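Local coordinates for xylosidase (Xanthomonas axonopodis pv. citri, PDB 6XN2), which probably hydrolyses beta-1,4-linked xylo-oligosaccharides, releasing xylose units, as a family 43 glycoside hydrolase, at residues P111-A123 / E159-V173. Residues are numbered along the deposited sequence; the frame is centred on the assembly and turned at random.
Sequences PWAQRQMWAPDAA and EPQPIAGTYSIDPAV. With XYP (beta-D-xylopyranose), chain E.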
loop_
_atom_site.group_PDB
_atom_site.type_symbol
_atom_site.label_atom_id
_atom_site.label_comp_id
_atom_site.label_asym_id
_atom_site.label_seq_id
_atom_site.Cartn_x
_atom_site.Cartn_y
_atom_site.Cartn_z
ATOM N N PRO A 111 3.877 -20.390 -9.062
ATOM C CA PRO A 111 4.018 -20.902 -10.412
ATOM C C PRO A 111 3.689 -19.920 -11.534
ATOM O O PRO A 111 4.316 -19.976 -12.529
ATOM C CB PRO A 111 3.022 -22.055 -10.459
ATOM C CG PRO A 111 2.832 -22.431 -9.038
ATOM C CD PRO A 111 2.907 -21.130 -8.286
ATOM N N TRP A 112 2.720 -19.051 -11.309
ATOM C CA TRP A 112 2.300 -18.131 -12.360
ATOM C C TRP A 112 3.210 -16.907 -12.474
ATOM O O TRP A 112 3.172 -16.196 -13.473
ATOM C CB TRP A 112 0.848 -17.679 -12.132
ATOM C CG TRP A 112 0.632 -16.860 -10.887
ATOM C CD1 TRP A 112 0.245 -17.320 -9.659
ATOM C CD2 TRP A 112 0.784 -15.440 -10.753
ATOM N NE1 TRP A 112 0.150 -16.274 -8.769
ATOM C CE2 TRP A 112 0.479 -15.112 -9.416
ATOM C CE3 TRP A 112 1.153 -14.415 -11.634
ATOM C CZ2 TRP A 112 0.531 -13.802 -8.940
ATOM C CZ3 TRP A 112 1.208 -13.114 -11.158
ATOM C CH2 TRP A 112 0.900 -12.819 -9.827
ATOM N N ALA A 113 4.028 -16.664 -11.455
ATOM C CA ALA A 113 4.839 -15.448 -11.415
ATOM C C ALA A 113 6.296 -15.706 -11.755
ATOM O O ALA A 113 6.859 -16.729 -11.367
ATOM C CB ALA A 113 4.743 -14.799 -10.043
ATOM N N GLN A 114 6.914 -14.763 -12.462
ATOM C CA GLN A 114 8.338 -14.869 -12.769
ATOM C C GLN A 114 9.188 -14.021 -11.825
ATOM O O GLN A 114 10.232 -14.464 -11.341
ATOM C CB GLN A 114 8.619 -14.457 -14.219
ATOM C CG GLN A 114 10.058 -14.723 -14.652
ATOM C CD GLN A 114 10.538 -13.787 -15.754
ATOM O OE1 GLN A 114 9.815 -13.503 -16.713
ATOM N NE2 GLN A 114 11.767 -13.300 -15.617
ATOM N N ARG A 115 8.743 -12.798 -11.563
ATOM C CA ARG A 115 9.580 -11.853 -10.838
ATOM C C ARG A 115 8.789 -10.712 -10.205
ATOM O O ARG A 115 7.571 -10.615 -10.367
ATOM C CB ARG A 115 10.637 -11.275 -11.784
ATOM C CG ARG A 115 10.033 -10.492 -12.938
ATOM C CD ARG A 115 11.044 -10.200 -14.032
ATOM N NE ARG A 115 10.529 -9.194 -14.955
ATOM C CZ ARG A 115 10.935 -7.926 -14.979
ATOM N NH1 ARG A 115 11.879 -7.516 -14.140
ATOM N NH2 ARG A 115 10.408 -7.072 -15.850
ATOM N N GLN A 116 9.517 -9.861 -9.485
ATOM C CA GLN A 116 9.001 -8.626 -8.905
ATOM C C GLN A 116 7.816 -8.852 -7.969
ATOM O O GLN A 116 6.660 -8.555 -8.290
ATOM C CB GLN A 116 8.642 -7.641 -10.018
ATOM C CG GLN A 116 9.878 -7.183 -10.785
ATOM C CD GLN A 116 9.580 -6.107 -11.800
ATOM O OE1 GLN A 116 8.730 -6.275 -12.671
ATOM N NE2 GLN A 116 10.286 -4.988 -11.696
ATOM N N MET A 117 8.138 -9.383 -6.797
ATOM C CA MET A 117 7.177 -9.546 -5.721
ATOM C C MET A 117 7.042 -8.216 -4.991
ATOM O O MET A 117 7.852 -7.892 -4.119
ATOM C CB MET A 117 7.633 -10.656 -4.782
ATOM C CG MET A 117 7.812 -12.000 -5.483
ATOM S SD MET A 117 6.236 -12.878 -5.584
ATOM C CE MET A 117 6.264 -13.796 -4.047
ATOM N N TRP A 118 6.056 -7.428 -5.393
ATOM C CA TRP A 118 5.846 -6.082 -4.889
ATOM C C TRP A 118 4.912 -5.942 -3.693
ATOM O O TRP A 118 4.534 -6.901 -3.129
ATOM C CB TRP A 118 5.477 -5.164 -6.050
ATOM C CG TRP A 118 6.642 -4.872 -6.978
ATOM C CD1 TRP A 118 7.841 -5.445 -6.965
ATOM C CD2 TRP A 118 6.679 -3.911 -8.028
ATOM N NE1 TRP A 118 8.637 -4.916 -7.931
ATOM C CE2 TRP A 118 7.945 -3.965 -8.596
ATOM C CE3 TRP A 118 5.768 -2.997 -8.529
ATOM C CZ2 TRP A 118 8.317 -3.150 -9.632
ATOM C CZ3 TRP A 118 6.140 -2.204 -9.554
ATOM C CH2 TRP A 118 7.393 -2.281 -10.097
ATOM N N ALA A 119 4.582 -4.719 -3.327
ATOM C CA ALA A 119 3.757 -4.385 -2.184
ATOM C C ALA A 119 2.587 -5.296 -1.827
ATOM O O ALA A 119 1.603 -5.235 -2.438
ATOM C CB ALA A 119 3.267 -2.980 -2.327
ATOM N N PRO A 120 2.702 -6.055 -0.747
ATOM C CA PRO A 120 1.638 -6.978 -0.396
ATOM C C PRO A 120 0.726 -6.543 0.722
ATOM O O PRO A 120 0.902 -5.518 1.291
ATOM C CB PRO A 120 2.427 -8.165 0.103
ATOM C CG PRO A 120 3.542 -7.538 0.815
ATOM C CD PRO A 120 3.881 -6.286 0.076
ATOM N N ASP A 121 -0.256 -7.373 1.016
ATOM C CA ASP A 121 -1.146 -7.108 2.138
ATOM C C ASP A 121 -1.666 -8.435 2.664
ATOM O O ASP A 121 -1.419 -9.487 2.072
ATOM C CB ASP A 121 -2.307 -6.190 1.731
ATOM C CG ASP A 121 -2.982 -5.534 2.932
ATOM O OD1 ASP A 121 -2.458 -5.675 4.059
ATOM O OD2 ASP A 121 -4.031 -4.879 2.752
ATOM N N ALA A 122 -2.381 -8.397 3.777
ATOM C CA ALA A 122 -2.885 -9.623 4.364
ATOM C C ALA A 122 -4.304 -9.443 4.866
ATOM O O ALA A 122 -4.758 -8.317 5.081
ATOM C CB ALA A 122 -1.973 -10.082 5.493
ATOM N N ALA A 123 -4.997 -10.564 5.029
ATOM C CA ALA A 123 -6.340 -10.585 5.584
ATOM C C ALA A 123 -6.564 -11.889 6.332
ATOM O O ALA A 123 -5.863 -12.876 6.100
ATOM C CB ALA A 123 -7.388 -10.417 4.484
ATOM N N GLU A 159 -1.342 -19.829 -4.365
ATOM C CA GLU A 159 -2.187 -20.456 -5.342
ATOM C C GLU A 159 -1.418 -20.528 -6.654
ATOM O O GLU A 159 -0.619 -19.694 -6.948
ATOM C CB GLU A 159 -3.464 -19.671 -5.540
ATOM C CG GLU A 159 -4.392 -19.680 -4.353
ATOM C CD GLU A 159 -5.051 -21.020 -4.120
ATOM O OE1 GLU A 159 -5.390 -21.669 -5.087
ATOM O OE2 GLU A 159 -5.233 -21.410 -2.958
ATOM N N PRO A 160 -1.679 -21.559 -7.447
ATOM C CA PRO A 160 -1.030 -21.775 -8.724
ATOM C C PRO A 160 -1.283 -20.688 -9.749
ATOM O O PRO A 160 -0.457 -20.475 -10.565
ATOM C CB PRO A 160 -1.658 -23.063 -9.199
ATOM C CG PRO A 160 -2.881 -23.206 -8.426
ATOM C CD PRO A 160 -2.581 -22.655 -7.115
ATOM N N GLN A 161 -2.437 -20.055 -9.699
ATOM C CA GLN A 161 -2.796 -18.986 -10.634
ATOM C C GLN A 161 -3.108 -17.702 -9.873
ATOM O O GLN A 161 -3.434 -17.760 -8.682
ATOM C CB GLN A 161 -3.998 -19.403 -11.485
ATOM C CG GLN A 161 -3.689 -20.469 -12.509
ATOM C CD GLN A 161 -4.919 -21.253 -12.936
ATOM O OE1 GLN A 161 -6.051 -20.747 -12.919
ATOM N NE2 GLN A 161 -4.702 -22.504 -13.319
ATOM N N PRO A 162 -3.058 -16.565 -10.542
ATOM C CA PRO A 162 -3.398 -15.321 -9.881
ATOM C C PRO A 162 -4.896 -15.125 -9.727
ATOM O O PRO A 162 -5.670 -15.843 -10.284
ATOM C CB PRO A 162 -2.822 -14.269 -10.816
ATOM C CG PRO A 162 -2.860 -14.883 -12.125
ATOM C CD PRO A 162 -2.583 -16.338 -11.899
ATOM N N ILE A 163 -5.300 -14.141 -8.973
ATOM C CA ILE A 163 -6.702 -13.910 -8.794
ATOM C C ILE A 163 -7.341 -13.423 -10.080
ATOM O O ILE A 163 -6.903 -12.480 -10.653
ATOM C CB ILE A 163 -6.963 -12.917 -7.679
ATOM C CG1 ILE A 163 -6.395 -13.461 -6.381
ATOM C CG2 ILE A 163 -8.436 -12.649 -7.550
ATOM C CD1 ILE A 163 -6.312 -12.477 -5.258
ATOM N N ALA A 164 -8.381 -14.091 -10.530
ATOM C CA ALA A 164 -9.019 -13.673 -11.745
ATOM C C ALA A 164 -9.667 -12.339 -11.562
ATOM O O ALA A 164 -10.294 -12.122 -10.595
ATOM C CB ALA A 164 -10.041 -14.690 -12.189
ATOM N N GLY A 165 -9.506 -11.474 -12.528
ATOM C CA GLY A 165 -10.078 -10.167 -12.464
ATOM C C GLY A 165 -9.104 -9.152 -11.928
ATOM O O GLY A 165 -9.426 -8.014 -11.827
ATOM N N THR A 166 -7.919 -9.613 -11.567
ATOM C CA THR A 166 -6.917 -8.731 -11.080
ATOM C C THR A 166 -5.892 -8.485 -12.134
ATOM O O THR A 166 -5.722 -9.197 -13.046
ATOM C CB THR A 166 -6.249 -9.177 -9.788
ATOM O OG1 THR A 166 -5.446 -10.315 -10.027
ATOM C CG2 THR A 166 -7.270 -9.467 -8.761
ATOM N N TYR A 167 -5.296 -7.344 -11.966
ATOM C CA TYR A 167 -4.281 -6.768 -12.803
ATOM C C TYR A 167 -3.596 -5.633 -12.044
ATOM O O TYR A 167 -3.955 -5.429 -10.885
ATOM C CB TYR A 167 -4.899 -6.264 -14.082
ATOM C CG TYR A 167 -6.087 -5.395 -13.903
ATOM C CD1 TYR A 167 -7.326 -5.920 -13.801
ATOM C CD2 TYR A 167 -5.972 -4.057 -13.898
ATOM C CE1 TYR A 167 -8.414 -5.146 -13.651
ATOM C CE2 TYR A 167 -7.059 -3.270 -13.764
ATOM C CZ TYR A 167 -8.290 -3.835 -13.634
ATOM O OH TYR A 167 -9.387 -3.090 -13.488
ATOM N N SER A 168 -2.474 -5.065 -12.578
ATOM C CA SER A 168 -1.756 -3.978 -11.933
ATOM C C SER A 168 -1.223 -4.457 -10.568
ATOM O O SER A 168 -0.996 -5.660 -10.364
ATOM C CB SER A 168 -2.663 -2.742 -11.788
ATOM O OG SER A 168 -1.912 -1.574 -11.493
ATOM N N ILE A 169 -0.987 -3.538 -9.654
ATOM C CA ILE A 169 -0.328 -3.859 -8.402
ATOM C C ILE A 169 -0.940 -3.338 -7.121
ATOM O O ILE A 169 -2.065 -2.957 -7.105
ATOM C CB ILE A 169 1.084 -3.238 -8.447
ATOM C CG1 ILE A 169 1.006 -1.762 -8.756
ATOM C CG2 ILE A 169 1.926 -3.806 -9.532
ATOM C CD1 ILE A 169 2.322 -1.042 -8.651
ATOM N N ASP A 170 -0.180 -3.457 -6.028
ATOM C CA ASP A 170 -0.498 -2.807 -4.757
ATOM C C ASP A 170 -1.851 -3.166 -4.138
ATOM O O ASP A 170 -2.671 -2.279 -3.870
ATOM C CB ASP A 170 -0.403 -1.290 -4.940
ATOM C CG ASP A 170 1.020 -0.831 -5.162
ATOM O OD1 ASP A 170 1.916 -1.712 -5.210
ATOM O OD2 ASP A 170 1.251 0.395 -5.279
ATOM N N PRO A 171 -2.076 -4.427 -3.859
ATOM C CA PRO A 171 -3.357 -4.749 -3.253
ATOM C C PRO A 171 -3.496 -4.284 -1.831
ATOM O O PRO A 171 -2.544 -4.209 -1.124
ATOM C CB PRO A 171 -3.340 -6.260 -3.221
ATOM C CG PRO A 171 -1.921 -6.603 -3.124
ATOM C CD PRO A 171 -1.214 -5.591 -3.949
ATOM N N ALA A 172 -4.702 -3.916 -1.471
ATOM C CA ALA A 172 -5.029 -3.629 -0.076
ATOM C C ALA A 172 -6.371 -4.267 0.234
ATOM O O ALA A 172 -7.354 -4.020 -0.468
ATOM C CB ALA A 172 -5.073 -2.127 0.184
ATOM N N VAL A 173 -6.418 -5.094 1.272
ATOM C CA VAL A 173 -7.665 -5.777 1.606
ATOM C C VAL A 173 -8.262 -5.228 2.896
ATOM O O VAL A 173 -7.674 -5.357 3.975
ATOM C CB VAL A 173 -7.472 -7.287 1.741
ATOM C CG1 VAL A 173 -8.764 -7.935 2.196
ATOM C CG2 VAL A 173 -7.022 -7.866 0.416
HETATM O O1 XYP E . 6.212 1.527 -7.600
HETATM C C1 XYP E . 6.459 0.957 -6.335
HETATM C C2 XYP E . 5.331 -0.001 -6.017
HETATM C C3 XYP E . 5.676 -0.953 -4.916
HETATM C C4 XYP E . 7.035 -1.572 -5.161
HETATM C C5 XYP E . 8.052 -0.482 -5.335
HETATM O O2 XYP E . 4.140 0.666 -5.622
HETATM O O3 XYP E . 4.657 -1.902 -5.015
HETATM O O4 XYP E . 7.418 -2.334 -4.061
HETATM O O5 XYP E . 7.714 0.333 -6.421
HETATM O O HOH W 1 -0.526 -17.093 -6.006
HETATM O O HOH W 2 -0.098 -3.263 -1.641
HETATM O O HOH W 3 -5.732 -3.402 4.351
HETATM O O HOH W 4 -7.330 -7.360 5.826
#
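Pro162 lies flat over one face of the Trp112 indole, with CD 3.6 Å from the centroid of the five-membered ring and 21° off its normal, a CH-pi contact; its CB sits over the middle of the ring system. The Trp112 side chain turns back between its own backbone N and carbonyl carbon, which brings the CD1 edge up to Pro160 O at 3.4 Å. At the same edge a water accepts from Trp112 NE1 and donates to Glu159 O, both in the ring plane. Family 43 enzymes are five-bladed beta-propellers, and here the inner strands 121-125 and 172-175 belong to successive sheets around the central axis. Between them Asp121 CG, anti to its backbone N, carries OD2 across to Val173 N, a 2.8 Å bond with an N-H...O angle of 159°. The donor meets this oxygen on its anti side, 26° out of the carboxylate plane. OD1 accepts from His54, so the carboxylate links three sheets. Nearer the axis, the pocket holds a xylopyranose: its C4 lies over one face of Trp118, offset toward the rim, while Ile169 CD1 meets the ring edge 4.0 Å from Trp118 CE3. The Asp170 carboxylate takes sugar O3 at OD1 (2.8 Å) and O2 at OD2 (2.9 Å), whereas Ala119 N donates to O3 from the other segment.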